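Local atomic coordinates of phosphoserine aminotransferase SerC (PDB entry 3FFR), a protein that probably catalyses the PLP-dependent, reversible transfer of an amino group between phosphoserine and 2-oxoglutarate in serine biosynthesis, as a class-V aminotransferase. Residues N91-S95 against E140-V145; Y16-H22 against K254-M259. All coordinates share one frame; numbering follows the deposited sequence. Where two conformers were deposited one is given.

Overall arrangement
From the N terminus the chain leaves strand 6-8, turns at residues 16-19 and enters helix 19-28, which interaction 2 pins to segment 254-259 of helix 246-262, some 230 residues on. The long loop so closed takes in both segments of interaction 1 without crossing it. There the start of helix 93-104, just after strand 85-90 of the seven-stranded sheet, meets the hairpin loop 140-145 that follows the neighbouring strand 133-137. The two contacts lie on opposite sides of the chain's centre, their own centres about 28 Å apart and their nearest atoms about 16 Å apart. Interaction 1 shapes the pocket beside the cofactor-bearing residue at position 191; interaction 2 packs two helices together away from it.

Interaction 1 of 2, residues N91-S95 against E140-V145. With SER (serine), chain B.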
loop_
_atom_site.group_PDB
_atom_site.type_symbol
_atom_site.label_atom_id
_atom_site.label_comp_id
_atom_site.label_asym_id
_atom_site.label_seq_id
_atom_site.Cartn_x
_atom_site.Cartn_y
_atom_site.Cartn_z
ATOM N N ASN A 91 -5.529 -23.923 -9.929
ATOM C CA ASN A 91 -6.864 -24.278 -10.452
ATOM C C ASN A 91 -7.687 -23.095 -10.891
ATOM O O ASN A 91 -8.895 -23.180 -11.120
ATOM C CB ASN A 91 -7.660 -25.143 -9.462
ATOM C CG ASN A 91 -8.026 -24.398 -8.197
ATOM O OD1 ASN A 91 -7.461 -23.346 -7.893
ATOM N ND2 ASN A 91 -9.008 -24.924 -7.469
ATOM N N GLY A 92 -7.035 -21.957 -10.987
ATOM C CA GLY A 92 -7.721 -20.741 -11.427
ATOM C C GLY A 92 -6.774 -19.579 -11.569
ATOM O O GLY A 92 -5.549 -19.711 -11.429
ATOM N N SER A 93 -7.366 -18.429 -11.833
ATOM C CA SER A 93 -6.581 -17.241 -12.168
ATOM C C SER A 93 -5.635 -16.724 -11.097
ATOM O O SER A 93 -4.502 -16.278 -11.405
ATOM C CB SER A 93 -7.489 -16.117 -12.624
ATOM O OG SER A 93 -8.265 -16.541 -13.729
ATOM N N PHE A 94 -6.086 -16.776 -9.849
ATOM C CA PHE A 94 -5.245 -16.269 -8.742
ATOM C C PHE A 94 -4.112 -17.238 -8.417
ATOM O O PHE A 94 -2.945 -16.836 -8.355
ATOM C CB PHE A 94 -6.094 -15.913 -7.538
ATOM C CG PHE A 94 -6.978 -14.748 -7.822
ATOM C CD1 PHE A 94 -6.476 -13.468 -7.750
ATOM C CD2 PHE A 94 -8.259 -14.932 -8.278
ATOM C CE1 PHE A 94 -7.282 -12.378 -8.052
ATOM C CE2 PHE A 94 -9.069 -13.868 -8.612
ATOM C CZ PHE A 94 -8.597 -12.583 -8.489
ATOM N N SER A 95 -4.451 -18.511 -8.273
ATOM C CA SER A 95 -3.433 -19.538 -7.986
ATOM C C SER A 95 -2.427 -19.631 -9.144
ATOM O O SER A 95 -1.226 -19.816 -8.930
ATOM C CB SER A 95 -4.057 -20.890 -7.624
ATOM O OG SER A 95 -4.977 -21.326 -8.602
ATOM N N GLU A 140 -10.264 -20.162 -4.342
ATOM C CA GLU A 140 -9.877 -19.665 -5.690
ATOM C C GLU A 140 -11.059 -18.850 -6.167
ATOM O O GLU A 140 -12.057 -19.360 -6.686
ATOM C CB GLU A 140 -9.528 -20.822 -6.651
ATOM C CG GLU A 140 -9.247 -20.393 -8.081
ATOM C CD GLU A 140 -8.166 -19.340 -8.218
ATOM O OE1 GLU A 140 -6.985 -19.632 -7.912
ATOM O OE2 GLU A 140 -8.533 -18.256 -8.691
ATOM N N THR A 141 -10.903 -17.555 -5.953
ATOM C CA THR A 141 -11.966 -16.576 -6.141
ATOM C C THR A 141 -12.493 -16.521 -7.581
ATOM O O THR A 141 -13.646 -16.173 -7.829
ATOM C CB THR A 141 -11.453 -15.169 -5.756
ATOM O OG1 THR A 141 -10.618 -15.261 -4.596
ATOM C CG2 THR A 141 -12.619 -14.191 -5.476
ATOM N N SER A 142 -11.636 -16.876 -8.522
ATOM C CA SER A 142 -12.038 -16.832 -9.932
ATOM C C SER A 142 -13.079 -17.899 -10.281
ATOM O O SER A 142 -13.993 -17.645 -11.079
ATOM C CB SER A 142 -10.837 -16.963 -10.885
ATOM O OG SER A 142 -10.150 -18.193 -10.726
ATOM N N SER A 143 -12.974 -19.056 -9.633
ATOM C CA SER A 143 -13.804 -20.210 -9.987
ATOM C C SER A 143 -14.809 -20.634 -8.938
ATOM O O SER A 143 -15.707 -21.417 -9.217
ATOM C CB SER A 143 -12.900 -21.391 -10.290
ATOM O OG SER A 143 -12.254 -21.824 -9.111
ATOM N N GLY A 144 -14.621 -20.139 -7.724
ATOM C CA GLY A 144 -15.485 -20.494 -6.601
ATOM C C GLY A 144 -15.196 -21.852 -5.960
ATOM O O GLY A 144 -16.057 -22.442 -5.288
ATOM N N VAL A 145 -13.986 -22.352 -6.180
ATOM C CA VAL A 145 -13.545 -23.612 -5.594
ATOM C C VAL A 145 -12.681 -23.398 -4.360
ATOM O O VAL A 145 -11.742 -22.598 -4.354
ATOM C CB VAL A 145 -12.744 -24.481 -6.600
ATOM C CG1 VAL A 145 -12.199 -25.816 -5.912
ATOM C CG2 VAL A 145 -13.617 -24.836 -7.866
HETATM N N SER B . -7.401 -8.001 -9.212
HETATM C CA SER B . -8.273 -9.139 -9.562
HETATM C C SER B . -8.322 -9.198 -11.051
HETATM O O SER B . -7.441 -9.872 -11.581
HETATM C CB SER B . -9.679 -9.073 -8.922
HETATM O OG SER B . -9.636 -9.033 -7.465
HETATM O OXT SER B . -9.144 -8.594 -11.734
HETATM O O HOH W 1 -11.100 -24.139 -10.112
HETATM O O HOH W 2 -9.248 -23.784 -4.410
#
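Glu140 pushes its carboxylate against the first turn of helix 93-104, whose N-cap is Gly92, and so ties that helix to a tight hairpin loop beside the cofactor of this PLP-dependent aminotransferase. The loop closes with a G1 beta bulge, Gly144 and Val145 both facing Glu140.

The hydrogen bonds centre on the two carboxylate oxygens. Glu140 OE1 takes Ser95 N on its syn lone pair at 2.8 Å, and the hydroxyl Ser95 OG at 2.7 Å from the anti side, well out of the plane. Glu140 OE2 receives Phe94 N at 3.1 Å and Ser142 OG at 2.6 Å, both from the same face of the carboxylate. Ser142 OG in turn accepts Ser93 N, 3.0 Å away, so it relays the helix start to the acid. A bend at chi2 (55°) turns the carboxylate toward these donors. The amides at the helix start would probably help to stabilise the negative charge of Glu140. A glutamine in place of Glu140 would probably leave one of these donors facing an NH2 group and weaken the hold on the helix start.

At Gly92 a CB would run into Glu140 CG and Ser142 OG. The Phe94 ring lies 18° from the carboxylate plane and turns its edge to Glu140 OE2, while its far end reaches the bound serine, with CZ 3.6 Å from the ligand's CA. Thr141 OG1 hydrogen-bonds to the cofactor's O3 on the modified residue 191 and to Ser170.

Asn91 OD1 lies 3.5 Å from Glu140 CG, the amide turned 79° from the carboxylate, and Asn91 ND2, beside Val145 CG1, donates to Lys118 O and to a water that donates to Val145 O. A second water donates to backbone Asn91 O at 2.6 Å and accepts from Ser143 OG.

Interaction 2 of 2, residues Y16-H22 against K254-M259; sequences YPTVRQH and KVTGDM
Asp258 OD2 is gripped by two side chains from the turn and first helical residues of segment 16-22, Thr18 OG1 at 2.6 Å and His22 NE2 at 2.8 Å, and this pair of bonds, the second a His-carboxylate hydrogen bond, fastens helix 19-28 to helix 246-262. The hydroxyl of Thr18 donates from the anti side of the carboxylate, 33° out of its plane. The imidazole comes from the syn side: its N-H points at the oxygen at 165°, and OD2 lies almost in the ring plane, with ring and carboxylate nearly coplanar. The type I turn from Tyr16 to Val19 leads into the helix, and the bond from His22 N to Thr18 O keeps the two donors close together. His22 CG stands anti to its carbonyl carbon (chi1 -64°), which carries the ring across toward the acid.

Lys254 packs its aliphatic base on the imidazole. Its CB sits over the ring centre in a CH-pi contact, 3.4 Å from the centroid of His22, while the rest of the chain leads its amine away.

The rest of the contact is apolar. Val255 CG1 lies over one face of the Tyr16 ring, 4.1 Å from its centroid, and Pro17 CD rests against the opposite face. The second branch, Val255 CG2, meets Val19 CG2 at 3.8 Å, and Leu195 touches both valines. Helix 19-28 also reaches the dimer interface, where Arg20 forms a salt bridge with Asp28 of the second subunit. Against the CD1/CE1 side of the tyrosine, the selenomethionine Met259 brings its methyl CE to 3.9 Å from Tyr16 CE1.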
loop_
_atom_site.group_PDB
_atom_site.type_symbol
_atom_site.label_atom_id
_atom_site.label_comp_id
_atom_site.label_asym_id
_atom_site.label_seq_id
_atom_site.Cartn_x
_atom_site.Cartn_y
_atom_site.Cartn_z
ATOM N N TYR A 16 -17.870 -3.404 5.834
ATOM C CA TYR A 16 -18.404 -3.894 7.076
ATOM C C TYR A 16 -19.304 -2.745 7.608
ATOM O O TYR A 16 -18.961 -1.557 7.477
ATOM C CB TYR A 16 -17.288 -4.302 8.042
ATOM C CG TYR A 16 -17.786 -5.197 9.126
ATOM C CD1 TYR A 16 -17.948 -6.571 8.902
ATOM C CD2 TYR A 16 -18.087 -4.704 10.384
ATOM C CE1 TYR A 16 -18.412 -7.407 9.901
ATOM C CE2 TYR A 16 -18.559 -5.545 11.381
ATOM C CZ TYR A 16 -18.722 -6.883 11.134
ATOM O OH TYR A 16 -19.207 -7.730 12.127
ATOM N N PRO A 17 -20.459 -3.084 8.203
ATOM C CA PRO A 17 -21.448 -2.044 8.487
ATOM C C PRO A 17 -21.021 -0.952 9.447
ATOM O O PRO A 17 -21.594 0.151 9.455
ATOM C CB PRO A 17 -22.654 -2.833 9.024
ATOM C CG PRO A 17 -22.128 -4.120 9.449
ATOM C CD PRO A 17 -20.959 -4.427 8.552
ATOM N N THR A 18 -20.005 -1.233 10.226
ATOM C CA THR A 18 -19.530 -0.238 11.209
ATOM C C THR A 18 -18.445 0.677 10.676
ATOM O O THR A 18 -18.001 1.604 11.354
ATOM C CB THR A 18 -18.975 -0.937 12.452
ATOM O OG1 THR A 18 -17.927 -1.842 12.055
ATOM C CG2 THR A 18 -20.088 -1.703 13.182
ATOM N N VAL A 19 -17.984 0.387 9.462
ATOM C CA VAL A 19 -16.853 1.119 8.911
ATOM C C VAL A 19 -17.130 2.593 8.821
ATOM O O VAL A 19 -16.262 3.420 9.143
ATOM C CB VAL A 19 -16.350 0.530 7.562
ATOM C CG1 VAL A 19 -15.385 1.489 6.849
ATOM C CG2 VAL A 19 -15.662 -0.822 7.800
ATOM N N ARG A 20 -18.335 2.968 8.413
ATOM C CA ARG A 20 -18.622 4.420 8.295
ATOM C C ARG A 20 -18.378 5.148 9.604
ATOM O O ARG A 20 -17.685 6.180 9.643
ATOM C CB ARG A 20 -20.047 4.673 7.793
ATOM C CG ARG A 20 -20.351 6.136 7.597
ATOM C CD ARG A 20 -21.778 6.392 7.114
ATOM N NE ARG A 20 -21.862 7.816 6.791
ATOM C CZ ARG A 20 -21.749 8.322 5.564
ATOM N NH1 ARG A 20 -21.657 7.512 4.508
ATOM N NH2 ARG A 20 -21.794 9.643 5.410
ATOM N N GLN A 21 -18.922 4.616 10.686
ATOM C CA GLN A 21 -18.741 5.331 11.952
ATOM C C GLN A 21 -17.291 5.266 12.408
ATOM O O GLN A 21 -16.783 6.267 12.938
ATOM C CB GLN A 21 -19.741 4.931 13.047
ATOM C CG GLN A 21 -19.549 5.777 14.340
ATOM C CD GLN A 21 -19.488 7.311 14.111
ATOM O OE1 GLN A 21 -20.453 7.928 13.632
ATOM N NE2 GLN A 21 -18.358 7.930 14.497
ATOM N N HIS A 22 -16.611 4.160 12.149
ATOM C CA HIS A 22 -15.184 4.056 12.508
ATOM C C HIS A 22 -14.319 5.017 11.741
ATOM O O HIS A 22 -13.326 5.537 12.271
ATOM C CB HIS A 22 -14.628 2.631 12.373
ATOM C CG HIS A 22 -15.246 1.644 13.307
ATOM N ND1 HIS A 22 -15.426 1.894 14.657
ATOM C CD2 HIS A 22 -15.663 0.374 13.097
ATOM C CE1 HIS A 22 -15.960 0.825 15.223
ATOM N NE2 HIS A 22 -16.105 -0.113 14.303
ATOM N N LYS A 254 -10.630 -1.907 14.606
ATOM C CA LYS A 254 -12.008 -1.621 15.028
ATOM C C LYS A 254 -12.962 -2.730 14.563
ATOM O O LYS A 254 -13.804 -3.232 15.324
ATOM C CB LYS A 254 -12.490 -0.272 14.490
ATOM C CG LYS A 254 -11.801 0.946 15.100
ATOM C CD LYS A 254 -12.030 1.056 16.611
ATOM C CE LYS A 254 -11.428 2.315 17.192
ATOM N NZ LYS A 254 -11.696 2.432 18.661
ATOM N N VAL A 255 -12.847 -3.109 13.294
ATOM C CA VAL A 255 -13.731 -4.157 12.718
ATOM C C VAL A 255 -13.481 -5.498 13.350
ATOM O O VAL A 255 -14.408 -6.256 13.669
ATOM C CB VAL A 255 -13.594 -4.228 11.171
ATOM C CG1 VAL A 255 -14.179 -5.516 10.588
ATOM C CG2 VAL A 255 -14.242 -2.956 10.550
ATOM N N THR A 256 -12.216 -5.806 13.565
ATOM C CA THR A 256 -11.919 -7.078 14.229
ATOM C C THR A 256 -12.472 -7.047 15.646
ATOM O O THR A 256 -12.889 -8.084 16.156
ATOM C CB THR A 256 -10.442 -7.454 14.224
ATOM O OG1 THR A 256 -9.633 -6.376 14.751
ATOM C CG2 THR A 256 -9.983 -7.774 12.779
ATOM N N GLY A 257 -12.499 -5.870 16.266
ATOM C CA GLY A 257 -13.106 -5.756 17.613
ATOM C C GLY A 257 -14.583 -6.112 17.551
ATOM O O GLY A 257 -15.141 -6.869 18.387
ATOM N N ASP A 258 -15.222 -5.579 16.532
ATOM C CA ASP A 258 -16.640 -5.834 16.306
ATOM C C ASP A 258 -16.846 -7.338 16.079
ATOM O O ASP A 258 -17.791 -7.937 16.569
ATOM C CB ASP A 258 -17.175 -5.037 15.092
ATOM C CG ASP A 258 -17.175 -3.529 15.315
ATOM O OD1 ASP A 258 -17.411 -3.111 16.473
ATOM O OD2 ASP A 258 -16.960 -2.768 14.336
HETATM N N MSE A 259 -15.956 -7.934 15.296
HETATM C CA MSE A 259 -16.063 -9.351 14.963
HETATM C C MSE A 259 -15.909 -10.235 16.200
HETATM O O MSE A 259 -16.591 -11.248 16.371
HETATM C CB MSE A 259 -15.064 -9.773 13.865
HETATM C CG MSE A 259 -15.404 -9.227 12.549
HETATM SE SE MSE A 259 -14.057 -9.787 11.223
HETATM C CE MSE A 259 -14.921 -9.137 9.631
#